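Long-range contacts in archaeal actin homolog (Thermoplasma acidophilum, PDB 2FSJ), which polymerizes, in a nucleoside triphosphate-dependent way that is best with ATP, into bundles of helical actin-like filaments: residues V24-G29 with L122-G127; V28-T33 with I86-G91; R42-S47 with L330-A335; T128-F133 with M168-V173; I301-G306 with V323-E328. All coordinates share one frame; numbering follows the deposited sequence.

Contact 1 (V24-G29 with L122-G127); sequences VGLDVG and LVIGSG
Residues 24-28 run parallel to 122-127 in the middle of a mixed sheet, Val24 opposite Ile124 and Gly25 opposite Gly125, the CA atoms of the two glycines being 4.8 Å apart. Three backbone bonds hold the ladder: Val24 N to Val123 O, Gly125 N to Val24 O at 2.9 Å, and Leu26 N to Gly125 O. Beyond Leu26 the strands part. Gly127 N stands 4.4 Å from Leu26 O, and Ser126 OG donates to that oxygen instead, at 2.7 Å. The serine torsion (chi1 -163°) turns OG toward strand 24-28. There OG lies 48° above the plane of the Leu26 carbonyl. A water then spans the widening end, accepting from Val28 N and donating to Ser126 OG and Gly127 O. On one face Ile124 does the joining: its CG1 meets Val24 CG2 at 3.9 Å, and its CG2 lies beside Leu26 CB, also at 3.9 Å. Leu26 packs onward against Ile104 and Ala107 of helix 101-111. The face bearing Gly25 and Gly125 also carries Asp27 and Val123, which touch helix 333-343, while strands 32-36 and 158-170 continue the sheet beyond the two edges of the pair.

Contact 2 (V28-T33 with I86-G91); sequences VGYGDT and IRVPQG
Tyr30 sits at the turn between strands 22-28 and 32-36, the hairpin that corresponds to the phosphate 1 loop of the actin fold, and its side chain lies along the loop 86-91. The turn is closed by Gly29 N bonding to Asp32 O at 3.0 Å, and Tyr30, Gly31, Asp32 and Thr33 all belong to the ATP site. At the root of the side chain, Tyr30 CB is 4.0 Å from Gly91 C. The ring, with CG trans to the amide nitrogen (chi1 169°), runs outward past the loop edge-first: Pro89 O lies at the ring edge near its plane, 3.3 Å from Tyr30 CD1, and Gly91 N is near the same plane. One atom further on, Tyr30 CE1 also borders Pro89 O and meets the methyl Val88 CG2 obliquely at 4.2 Å. The tyrosine side chain also touches Ser199 and Arg200 of the second domain, consistent with its place at the nucleotide cleft. Pro89 packs on the backbone of the turn, its CG 3.8 Å from Gly29 O and its CD 3.6 Å from Tyr30 O. That proline also packs on Leu103 of helix 101-111 and on Ser47. Tyr30 N is bonded to Asp92 OD1, just past Gly91. No direct hydrogen bond joins the segments; a water donates to both Val28 O, at 2.9 Å, and Gly91 O, at 2.8 Å.

Contact 3 (R42-S47 with L330-A335); sequences RIIFPS and LQFANA
Arg42 lays its aliphatic chain over one face of the Phe332 ring in a CH-pi contact: CD stands 3.7 Å from the ring centroid, only 6° off the normal. The arginine is extended from CG to NE and crosses the ring obliquely, so CB approaches CE1 on the far rim while NH1 comes within 3.6 Å of Phe332 CD2. The guanidinium is turned 57° from the ring plane and makes no flat stack; its NH2 forms a salt bridge with Asp329 OD1, of the residue before Leu330. At the ring edge, in plane, lies the carbonyl Ile43 O, 3.5 Å from Phe332 CE1. The contact brings strand 42-52 of the first-domain sheet against the turn leading into helix 333-343, the C-terminal helix by which the chain returns to that domain after building the second one. In apolar contact, Ile44 CB touches Phe332 CZ at 3.7 Å. Van der Waals contact goes on from there: the CG1 branch of Ile44, pointing away from its own amide (chi1 -177°), carries CD1 against the side chain of Gln331, 3.9 Å from Gln331 NE2. Gln331 belongs to the ATP site; its chain, bent at chi2, crosses the isoleucine at about a right angle and also touches Asp32.

Contact 4 (T128-F133 with M168-V173); sequences TPLGTF and MRPQGV
Phe133 and Pro170 form the apolar centre, where two parallel neighbours in the first-domain sheet of the actin fold, strands 120-128 and 158-170, give way to the turns before helices 133-144 and 173-182. Pro170 CG sits over one ring face, 4.0 Å from the centroid and 17° off the normal, displaced toward the rim. A chi1 of -175° sends the Phe133 ring back over the strand end; CZ reaches Met168 CB at 4.1 Å, with Met168 O at the ring edge. Leu130 adds its CD1 to the same proline, 3.9 Å from CG. Further out, the methionine chain folds at chi2 and chi3 and brings CE to Thr128 CG2 at 3.9 Å. Two backbone bonds join the segments: Thr128 N makes a weak one to Arg169 O, whereas Gln171 N bonds to Thr128 O at 2.9 Å from 60° out of the carbonyl plane. At the polar edge, Gln171 extends past the ring of Pro129, its OE1 against CD and CG, and its NE2 is bonded to Asp92 OD2; Thr128 OG1 bonds to Gly93 O. A water accepts from Leu130 N at 3.0 Å and donates to Gln171 O at 2.7 Å.

Contact 5 (I301-G306 with V323-E328); sequences IPVGGG and VKIKPE
The puckered ring of Pro302 meets Val323 through CD, 3.3 Å from Val323 O. Elsewhere the proline touches Phe314 and Leu322. The rest of the direct contact is between branched aliphatic side chains. Ile301 uses both branches, CG1 lying alongside Val323 at 4.0 Å from its CB, and CG2 meeting Ile325 CD1 at 3.7 Å. Ile325 crosses it obliquely, and its chi2 of 28°, away from a staggered position, puts CD1 against Ile301 CG2. Val303 CG1 is a looser neighbour, 4.4 Å from Ile325 CG1. Strand 297-303 is the outermost of the four-stranded sheet of the second domain, bonded on its inner side to strand 191-197, and it runs into the glycine turn 304-306, part of the nucleotide-binding region of the actin fold; Gly305 and Gly306 belong to the ATP site. No direct hydrogen bond links strand and loop. A water lies between them, accepting from Ile325 N at 3.1 Å and donating weakly to Val323 O; its very short approach to Pro302 O is doubtful as a bond. Ile301 and Ile325 both continue onto Leu179 of helix 173-182.

How the contacts relate
Contacts 1 to 4 all reach the seven-stranded sheet of the first domain; contact 5 lies on the edge of the four-stranded sheet of the second. Contacts 1 and 2, with centres about 14 Å apart, share Val28 and Gly29, and contact 2 meets contact 3 where Ser47 OG approaches Gly29 O and Thr33 OG1. Contact 4 continues from contact 1 at the end of strand 120-128, which pairs with 22-28 in the one and meets 158-170 in the other. Contact 3 spans most of the chain, its ends enclosing contacts 4 and 5 in sequence, and its centre is about 12 Å from that of contact 5, reached through Leu330. ATP-site residues in contacts 2, 3 and 5 thus gather around the cleft between domains.

Contact 1 (V24-G29 with L122-G127)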
# COMPACT_ATOMS: atom_id res chain seq x y z
N VAL A 24 7.35 6.28 14.17
CA VAL A 24 6.24 5.54 13.58
C VAL A 24 6.57 5.16 12.15
O VAL A 24 7.24 5.92 11.46
CB VAL A 24 4.92 6.31 13.65
CG1 VAL A 24 4.47 6.53 15.13
CG2 VAL A 24 4.98 7.62 12.97
N GLY A 25 6.09 3.99 11.72
CA GLY A 25 6.16 3.62 10.32
C GLY A 25 4.82 3.95 9.68
O GLY A 25 3.75 3.74 10.24
N LEU A 26 4.87 4.51 8.48
CA LEU A 26 3.67 4.92 7.79
C LEU A 26 3.79 4.52 6.33
O LEU A 26 4.85 4.69 5.73
CB LEU A 26 3.48 6.41 7.91
CG LEU A 26 2.39 7.13 7.10
CD1 LEU A 26 0.98 6.70 7.48
CD2 LEU A 26 2.57 8.64 7.18
N ASP A 27 2.73 3.94 5.78
CA ASP A 27 2.71 3.57 4.36
C ASP A 27 1.35 3.93 3.80
O ASP A 27 0.36 3.30 4.11
CB ASP A 27 3.05 2.07 4.22
CG ASP A 27 3.04 1.56 2.79
OD1 ASP A 27 2.85 2.36 1.86
OD2 ASP A 27 3.23 0.36 2.51
N VAL A 28 1.28 5.01 3.04
CA VAL A 28 0.00 5.47 2.47
C VAL A 28 -0.11 4.88 1.05
O VAL A 28 0.34 5.48 0.04
CB VAL A 28 -0.15 7.00 2.44
CG1 VAL A 28 -1.53 7.43 1.93
CG2 VAL A 28 0.10 7.57 3.81
N GLY A 29 -0.74 3.71 1.00
CA GLY A 29 -0.97 3.03 -0.25
C GLY A 29 -2.15 3.62 -1.00
O GLY A 29 -3.05 4.26 -0.41
N LEU A 122 7.64 13.67 16.50
CA LEU A 122 7.64 12.42 15.75
C LEU A 122 8.77 12.34 14.78
O LEU A 122 9.10 13.34 14.16
CB LEU A 122 6.38 12.38 14.85
CG LEU A 122 5.07 12.06 15.47
CD1 LEU A 122 3.98 11.99 14.35
CD2 LEU A 122 5.18 10.74 16.24
N VAL A 123 9.30 11.15 14.59
CA VAL A 123 10.05 10.82 13.39
C VAL A 123 9.17 9.81 12.64
O VAL A 123 8.78 8.78 13.22
CB VAL A 123 11.39 10.18 13.71
CG1 VAL A 123 12.05 9.67 12.46
CG2 VAL A 123 12.35 11.21 14.48
N ILE A 124 8.87 10.10 11.38
CA ILE A 124 8.08 9.19 10.54
C ILE A 124 9.03 8.47 9.56
O ILE A 124 9.83 9.11 8.85
CB ILE A 124 6.98 9.96 9.76
CG1 ILE A 124 5.96 10.60 10.71
CG2 ILE A 124 6.29 9.01 8.75
CD1 ILE A 124 5.04 11.66 10.05
N GLY A 125 8.97 7.15 9.54
CA GLY A 125 9.63 6.35 8.53
C GLY A 125 8.58 5.95 7.47
O GLY A 125 7.52 5.37 7.77
N SER A 126 8.83 6.32 6.23
CA SER A 126 7.88 6.02 5.14
C SER A 126 8.65 5.68 3.85
O SER A 126 9.86 5.41 3.84
CB SER A 126 6.89 7.17 4.94
OG SER A 126 5.74 6.75 4.18
N GLY A 127 7.93 5.64 2.76
CA GLY A 127 8.53 5.26 1.50
C GLY A 127 7.65 5.62 0.33
O GLY A 127 6.50 6.08 0.49
O HOH W 1 3.90 5.65 1.84

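Contact 2 (V28-T33 with I86-G91)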
# COMPACT_ATOMS: atom_id res chain seq x y z
N VAL A 28 1.28 5.01 3.04
CA VAL A 28 0.00 5.47 2.47
C VAL A 28 -0.11 4.88 1.05
O VAL A 28 0.34 5.48 0.04
CB VAL A 28 -0.15 7.00 2.44
CG1 VAL A 28 -1.53 7.43 1.93
CG2 VAL A 28 0.10 7.57 3.81
N GLY A 29 -0.74 3.71 1.00
CA GLY A 29 -0.97 3.03 -0.25
C GLY A 29 -2.15 3.62 -1.00
O GLY A 29 -3.05 4.26 -0.41
N TYR A 30 -2.19 3.35 -2.29
CA TYR A 30 -3.38 3.66 -3.13
C TYR A 30 -4.61 3.02 -2.50
O TYR A 30 -5.71 3.63 -2.41
CB TYR A 30 -3.20 3.16 -4.61
CG TYR A 30 -4.52 3.24 -5.34
CD1 TYR A 30 -4.99 4.47 -5.81
CD2 TYR A 30 -5.37 2.15 -5.39
CE1 TYR A 30 -6.26 4.59 -6.39
CE2 TYR A 30 -6.67 2.25 -5.98
CZ TYR A 30 -7.09 3.48 -6.49
OH TYR A 30 -8.36 3.62 -7.05
N GLY A 31 -4.45 1.78 -2.04
CA GLY A 31 -5.54 1.00 -1.50
C GLY A 31 -5.82 1.18 -0.01
O GLY A 31 -6.97 1.41 0.40
N ASP A 32 -4.77 1.01 0.80
CA ASP A 32 -4.88 1.01 2.26
C ASP A 32 -3.72 1.79 2.82
O ASP A 32 -2.65 1.80 2.20
CB ASP A 32 -4.81 -0.39 2.87
CG ASP A 32 -6.03 -1.24 2.52
OD1 ASP A 32 -7.15 -0.93 3.00
OD2 ASP A 32 -5.96 -2.17 1.69
N THR A 33 -3.94 2.41 4.00
CA THR A 33 -2.92 3.13 4.75
C THR A 33 -2.59 2.23 5.94
O THR A 33 -3.49 1.77 6.64
CB THR A 33 -3.50 4.53 5.18
OG1 THR A 33 -3.67 5.33 3.99
CG2 THR A 33 -2.60 5.31 6.11
N ILE A 86 -15.97 10.69 -2.46
CA ILE A 86 -14.87 10.02 -1.78
C ILE A 86 -13.58 10.42 -2.51
O ILE A 86 -13.51 10.42 -3.75
CB ILE A 86 -15.09 8.49 -1.79
CG1 ILE A 86 -16.36 8.13 -1.00
CG2 ILE A 86 -13.92 7.75 -1.14
CD1 ILE A 86 -16.76 6.61 -1.12
N ARG A 87 -12.56 10.75 -1.73
CA ARG A 87 -11.23 11.06 -2.25
C ARG A 87 -10.28 9.91 -1.94
O ARG A 87 -10.40 9.29 -0.93
CB ARG A 87 -10.69 12.32 -1.59
N VAL A 88 -9.41 9.62 -2.89
CA VAL A 88 -8.43 8.53 -2.81
C VAL A 88 -7.13 9.01 -3.40
O VAL A 88 -7.10 9.97 -4.19
CB VAL A 88 -8.96 7.26 -3.55
CG1 VAL A 88 -10.31 6.81 -2.95
CG2 VAL A 88 -9.08 7.47 -5.05
N PRO A 89 -6.00 8.40 -3.02
CA PRO A 89 -4.72 8.84 -3.54
C PRO A 89 -4.59 8.60 -5.05
O PRO A 89 -5.26 7.73 -5.61
CB PRO A 89 -3.74 7.91 -2.81
CG PRO A 89 -4.46 7.58 -1.58
CD PRO A 89 -5.84 7.25 -2.12
N GLN A 90 -3.71 9.34 -5.67
CA GLN A 90 -3.37 9.13 -7.09
C GLN A 90 -2.47 7.92 -7.31
O GLN A 90 -2.44 7.34 -8.40
CB GLN A 90 -2.74 10.41 -7.65
CG GLN A 90 -3.75 11.54 -7.76
CD GLN A 90 -4.64 11.37 -8.96
OE1 GLN A 90 -5.81 10.96 -8.82
NE2 GLN A 90 -4.10 11.64 -10.16
N GLY A 91 -1.76 7.49 -6.27
CA GLY A 91 -0.94 6.28 -6.36
C GLY A 91 -0.35 6.00 -4.98
O GLY A 91 -0.65 6.70 -4.00
O HOH W 2 -0.24 7.87 -1.54

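Contact 3 (R42-S47 with L330-A335)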
# COMPACT_ATOMS: atom_id res chain seq x y z
N ARG A 42 -0.15 -2.49 15.08
CA ARG A 42 -0.35 -2.15 13.69
C ARG A 42 -1.78 -1.62 13.49
O ARG A 42 -2.72 -2.08 14.18
CB ARG A 42 -0.18 -3.38 12.81
CG ARG A 42 1.17 -4.04 12.87
CD ARG A 42 1.22 -5.22 12.00
NE ARG A 42 2.41 -6.01 12.23
CZ ARG A 42 2.77 -7.09 11.53
NH1 ARG A 42 2.07 -7.49 10.51
NH2 ARG A 42 3.88 -7.76 11.87
N ILE A 43 -1.94 -0.71 12.52
CA ILE A 43 -3.22 -0.18 12.09
C ILE A 43 -3.28 -0.26 10.55
O ILE A 43 -2.29 0.02 9.86
CB ILE A 43 -3.34 1.30 12.54
CG1 ILE A 43 -3.37 1.43 14.08
CG2 ILE A 43 -4.57 2.00 11.96
CD1 ILE A 43 -2.37 2.41 14.56
N ILE A 44 -4.42 -0.64 10.02
CA ILE A 44 -4.66 -0.54 8.60
C ILE A 44 -6.10 -0.10 8.35
O ILE A 44 -7.00 -0.61 8.96
CB ILE A 44 -4.35 -1.89 7.86
CG1 ILE A 44 -4.53 -1.75 6.37
CG2 ILE A 44 -5.25 -3.10 8.43
CD1 ILE A 44 -4.03 -2.97 5.57
N PHE A 45 -6.30 0.82 7.41
CA PHE A 45 -7.63 1.22 7.04
C PHE A 45 -7.62 1.66 5.59
O PHE A 45 -6.59 2.08 5.09
CB PHE A 45 -8.20 2.35 7.95
CG PHE A 45 -7.30 3.61 8.02
CD1 PHE A 45 -7.34 4.58 7.09
CD2 PHE A 45 -6.46 3.77 9.11
CE1 PHE A 45 -6.56 5.71 7.19
CE2 PHE A 45 -5.63 4.86 9.20
CZ PHE A 45 -5.68 5.84 8.23
N PRO A 46 -8.76 1.57 4.90
CA PRO A 46 -8.85 1.99 3.51
C PRO A 46 -8.41 3.43 3.25
O PRO A 46 -8.77 4.33 4.04
CB PRO A 46 -10.35 1.76 3.14
CG PRO A 46 -10.86 0.76 4.15
CD PRO A 46 -10.04 1.04 5.40
N SER A 47 -7.65 3.65 2.18
CA SER A 47 -7.18 4.98 1.77
C SER A 47 -8.29 5.78 1.10
O SER A 47 -8.23 6.09 -0.07
CB SER A 47 -5.96 4.89 0.83
OG SER A 47 -4.86 4.41 1.54
N LEU A 330 1.95 -9.53 4.76
CA LEU A 330 1.97 -9.07 3.35
C LEU A 330 1.68 -7.59 3.09
O LEU A 330 2.22 -6.99 2.15
CB LEU A 330 0.91 -9.80 2.49
CG LEU A 330 1.21 -11.09 1.74
CD1 LEU A 330 -0.09 -11.60 1.08
CD2 LEU A 330 2.32 -10.95 0.75
N GLN A 331 0.70 -7.08 3.83
CA GLN A 331 0.23 -5.72 3.66
C GLN A 331 1.12 -4.77 4.42
O GLN A 331 1.12 -3.60 4.17
CB GLN A 331 -1.23 -5.59 4.13
CG GLN A 331 -2.19 -6.37 3.17
CD GLN A 331 -3.29 -5.55 2.46
OE1 GLN A 331 -4.39 -6.09 2.23
NE2 GLN A 331 -3.01 -4.32 2.07
N PHE A 332 1.91 -5.30 5.34
CA PHE A 332 2.69 -4.48 6.24
C PHE A 332 4.18 -4.49 6.01
O PHE A 332 4.92 -3.74 6.68
CB PHE A 332 2.44 -4.96 7.67
CG PHE A 332 1.08 -4.55 8.20
CD1 PHE A 332 0.86 -3.25 8.63
CD2 PHE A 332 0.04 -5.49 8.28
CE1 PHE A 332 -0.40 -2.88 9.12
CE2 PHE A 332 -1.21 -5.11 8.80
CZ PHE A 332 -1.41 -3.80 9.18
N ALA A 333 4.66 -5.33 5.11
CA ALA A 333 6.10 -5.57 5.03
C ALA A 333 6.88 -4.30 4.79
O ALA A 333 7.94 -4.05 5.41
CB ALA A 333 6.42 -6.67 3.97
N ASN A 334 6.41 -3.46 3.85
CA ASN A 334 7.11 -2.18 3.60
C ASN A 334 7.09 -1.30 4.82
O ASN A 334 8.12 -0.74 5.20
CB ASN A 334 6.54 -1.44 2.38
CG ASN A 334 7.07 -1.98 1.04
OD1 ASN A 334 6.30 -2.27 0.10
ND2 ASN A 334 8.38 -2.04 0.94
N ALA A 335 5.91 -1.14 5.41
CA ALA A 335 5.76 -0.26 6.60
C ALA A 335 6.67 -0.69 7.74
O ALA A 335 7.25 0.15 8.42
CB ALA A 335 4.37 -0.22 7.06

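Contact 4 (T128-F133 with M168-V173)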
# COMPACT_ATOMS: atom_id res chain seq x y z
N THR A 128 8.21 5.42 -0.86
CA THR A 128 7.54 5.80 -2.10
C THR A 128 8.23 5.02 -3.26
O THR A 128 9.41 4.62 -3.14
CB THR A 128 7.54 7.36 -2.28
OG1 THR A 128 6.76 7.78 -3.43
CG2 THR A 128 8.94 7.91 -2.54
N PRO A 129 7.51 4.77 -4.34
CA PRO A 129 8.10 4.03 -5.49
C PRO A 129 9.43 4.58 -5.97
O PRO A 129 9.64 5.80 -6.06
CB PRO A 129 7.01 4.16 -6.57
CG PRO A 129 5.74 4.22 -5.73
CD PRO A 129 6.07 5.05 -4.58
N LEU A 130 10.33 3.69 -6.37
CA LEU A 130 11.66 4.09 -6.75
C LEU A 130 11.74 5.06 -7.94
O LEU A 130 12.57 5.95 -7.92
CB LEU A 130 12.49 2.84 -7.08
CG LEU A 130 13.95 3.09 -7.47
CD1 LEU A 130 14.73 3.73 -6.35
CD2 LEU A 130 14.55 1.78 -7.97
N GLY A 131 10.89 4.86 -8.96
CA GLY A 131 10.96 5.60 -10.22
C GLY A 131 10.94 7.12 -10.09
O GLY A 131 11.62 7.84 -10.86
N THR A 132 10.19 7.62 -9.09
CA THR A 132 10.15 9.06 -8.79
C THR A 132 10.53 9.34 -7.36
O THR A 132 10.06 10.32 -6.77
CB THR A 132 8.77 9.63 -9.05
OG1 THR A 132 7.75 8.88 -8.33
CG2 THR A 132 8.40 9.52 -10.51
N PHE A 133 11.41 8.50 -6.82
CA PHE A 133 11.82 8.55 -5.42
C PHE A 133 12.36 9.91 -4.99
O PHE A 133 11.88 10.52 -4.03
CB PHE A 133 12.87 7.50 -5.12
CG PHE A 133 13.26 7.41 -3.66
CD1 PHE A 133 12.42 6.79 -2.75
CD2 PHE A 133 14.48 7.92 -3.21
CE1 PHE A 133 12.75 6.73 -1.41
CE2 PHE A 133 14.83 7.82 -1.91
CZ PHE A 133 13.95 7.21 -0.99
N MET A 168 12.92 8.11 4.58
CA MET A 168 12.27 7.50 3.42
C MET A 168 13.12 6.41 2.82
O MET A 168 14.33 6.58 2.66
CB MET A 168 12.03 8.57 2.36
CG MET A 168 11.08 9.66 2.81
SD MET A 168 9.39 9.10 2.96
CE MET A 168 8.82 8.96 1.18
N ARG A 169 12.48 5.32 2.39
CA ARG A 169 13.16 4.27 1.62
C ARG A 169 12.31 3.94 0.41
O ARG A 169 11.11 4.11 0.52
CB ARG A 169 13.30 3.02 2.45
CG ARG A 169 14.36 3.10 3.52
CD ARG A 169 15.79 3.27 2.99
NE ARG A 169 16.71 3.34 4.12
CZ ARG A 169 17.05 4.46 4.76
NH1 ARG A 169 16.58 5.66 4.39
NH2 ARG A 169 17.91 4.37 5.77
N PRO A 170 12.90 3.46 -0.70
CA PRO A 170 12.11 3.04 -1.86
C PRO A 170 11.14 1.94 -1.53
O PRO A 170 11.48 1.03 -0.76
CB PRO A 170 13.18 2.57 -2.86
CG PRO A 170 14.37 3.37 -2.51
CD PRO A 170 14.33 3.33 -0.99
N GLN A 171 9.92 2.01 -2.06
CA GLN A 171 8.98 0.95 -1.91
C GLN A 171 9.62 -0.37 -2.45
O GLN A 171 10.33 -0.37 -3.48
CB GLN A 171 7.71 1.28 -2.72
CG GLN A 171 6.58 0.28 -2.55
CD GLN A 171 5.24 0.84 -3.07
OE1 GLN A 171 4.90 1.99 -2.76
NE2 GLN A 171 4.54 0.06 -3.86
N GLY A 172 9.44 -1.44 -1.71
CA GLY A 172 10.14 -2.68 -1.96
C GLY A 172 11.41 -2.87 -1.14
O GLY A 172 11.71 -3.97 -0.70
N VAL A 173 12.19 -1.82 -0.99
CA VAL A 173 13.37 -1.88 -0.13
C VAL A 173 12.93 -2.03 1.33
O VAL A 173 13.57 -2.76 2.07
CB VAL A 173 14.27 -0.63 -0.31
CG1 VAL A 173 15.32 -0.49 0.79
CG2 VAL A 173 14.92 -0.68 -1.67
O HOH W 3 9.87 0.81 -5.87

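Contact 5 (I301-G306 with V323-E328)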
# COMPACT_ATOMS: atom_id res chain seq x y z
N ILE A 301 9.93 -12.29 -4.24
CA ILE A 301 9.20 -11.89 -3.06
C ILE A 301 7.89 -11.18 -3.42
O ILE A 301 7.86 -9.97 -3.67
CB ILE A 301 10.10 -11.01 -2.15
CG1 ILE A 301 11.43 -11.72 -1.84
CG2 ILE A 301 9.37 -10.64 -0.87
CD1 ILE A 301 12.55 -10.80 -1.39
N PRO A 302 6.82 -11.94 -3.52
CA PRO A 302 5.53 -11.33 -3.83
C PRO A 302 4.93 -10.68 -2.60
O PRO A 302 4.81 -11.32 -1.54
CB PRO A 302 4.70 -12.50 -4.31
CG PRO A 302 5.75 -13.63 -4.55
CD PRO A 302 6.75 -13.41 -3.52
N VAL A 303 4.56 -9.41 -2.75
CA VAL A 303 3.95 -8.62 -1.69
C VAL A 303 2.75 -7.88 -2.25
O VAL A 303 2.39 -8.05 -3.40
CB VAL A 303 4.94 -7.64 -1.02
CG1 VAL A 303 6.11 -8.37 -0.27
CG2 VAL A 303 5.45 -6.58 -1.97
N GLY A 304 2.07 -7.11 -1.40
CA GLY A 304 0.84 -6.43 -1.79
C GLY A 304 -0.38 -7.32 -1.68
O GLY A 304 -0.28 -8.58 -1.61
N GLY A 305 -1.55 -6.66 -1.73
CA GLY A 305 -2.86 -7.33 -1.74
C GLY A 305 -3.11 -8.32 -2.87
O GLY A 305 -3.70 -9.39 -2.67
N GLY A 306 -2.64 -8.00 -4.07
CA GLY A 306 -2.72 -8.89 -5.21
C GLY A 306 -1.98 -10.22 -5.06
O GLY A 306 -2.38 -11.21 -5.63
N VAL A 323 9.93 -16.80 -2.04
CA VAL A 323 9.89 -16.51 -0.62
C VAL A 323 8.41 -16.18 -0.38
O VAL A 323 7.90 -15.25 -0.97
CB VAL A 323 10.83 -15.31 -0.27
CG1 VAL A 323 10.81 -15.00 1.23
CG2 VAL A 323 12.23 -15.58 -0.73
N LYS A 324 7.69 -16.93 0.43
CA LYS A 324 6.29 -16.57 0.70
C LYS A 324 6.20 -15.89 2.07
O LYS A 324 6.56 -16.49 3.08
CB LYS A 324 5.37 -17.80 0.68
CG LYS A 324 5.11 -18.38 -0.71
CD LYS A 324 4.19 -19.58 -0.67
CE LYS A 324 4.92 -20.90 -1.01
NZ LYS A 324 3.99 -22.10 -0.89
N ILE A 325 5.71 -14.66 2.09
CA ILE A 325 5.64 -13.90 3.33
C ILE A 325 4.44 -14.44 4.09
O ILE A 325 3.41 -14.66 3.50
CB ILE A 325 5.49 -12.35 3.06
CG1 ILE A 325 6.78 -11.72 2.51
CG2 ILE A 325 5.15 -11.60 4.32
CD1 ILE A 325 7.69 -12.63 1.72
N LYS A 326 4.59 -14.63 5.40
CA LYS A 326 3.46 -14.95 6.26
C LYS A 326 2.34 -13.98 5.94
O LYS A 326 2.57 -12.76 5.77
CB LYS A 326 3.84 -14.80 7.75
N PRO A 327 1.13 -14.50 5.83
CA PRO A 327 -0.06 -13.65 5.75
C PRO A 327 -0.12 -12.56 6.83
O PRO A 327 -0.56 -11.46 6.56
CB PRO A 327 -1.22 -14.65 5.90
CG PRO A 327 -0.68 -15.92 5.31
CD PRO A 327 0.78 -15.94 5.72
N GLU A 328 0.37 -12.81 8.04
CA GLU A 328 0.34 -11.77 9.07
C GLU A 328 1.12 -10.51 8.65
O GLU A 328 1.05 -9.52 9.37
CB GLU A 328 0.94 -12.26 10.38
O HOH W 4 4.85 -13.60 -0.71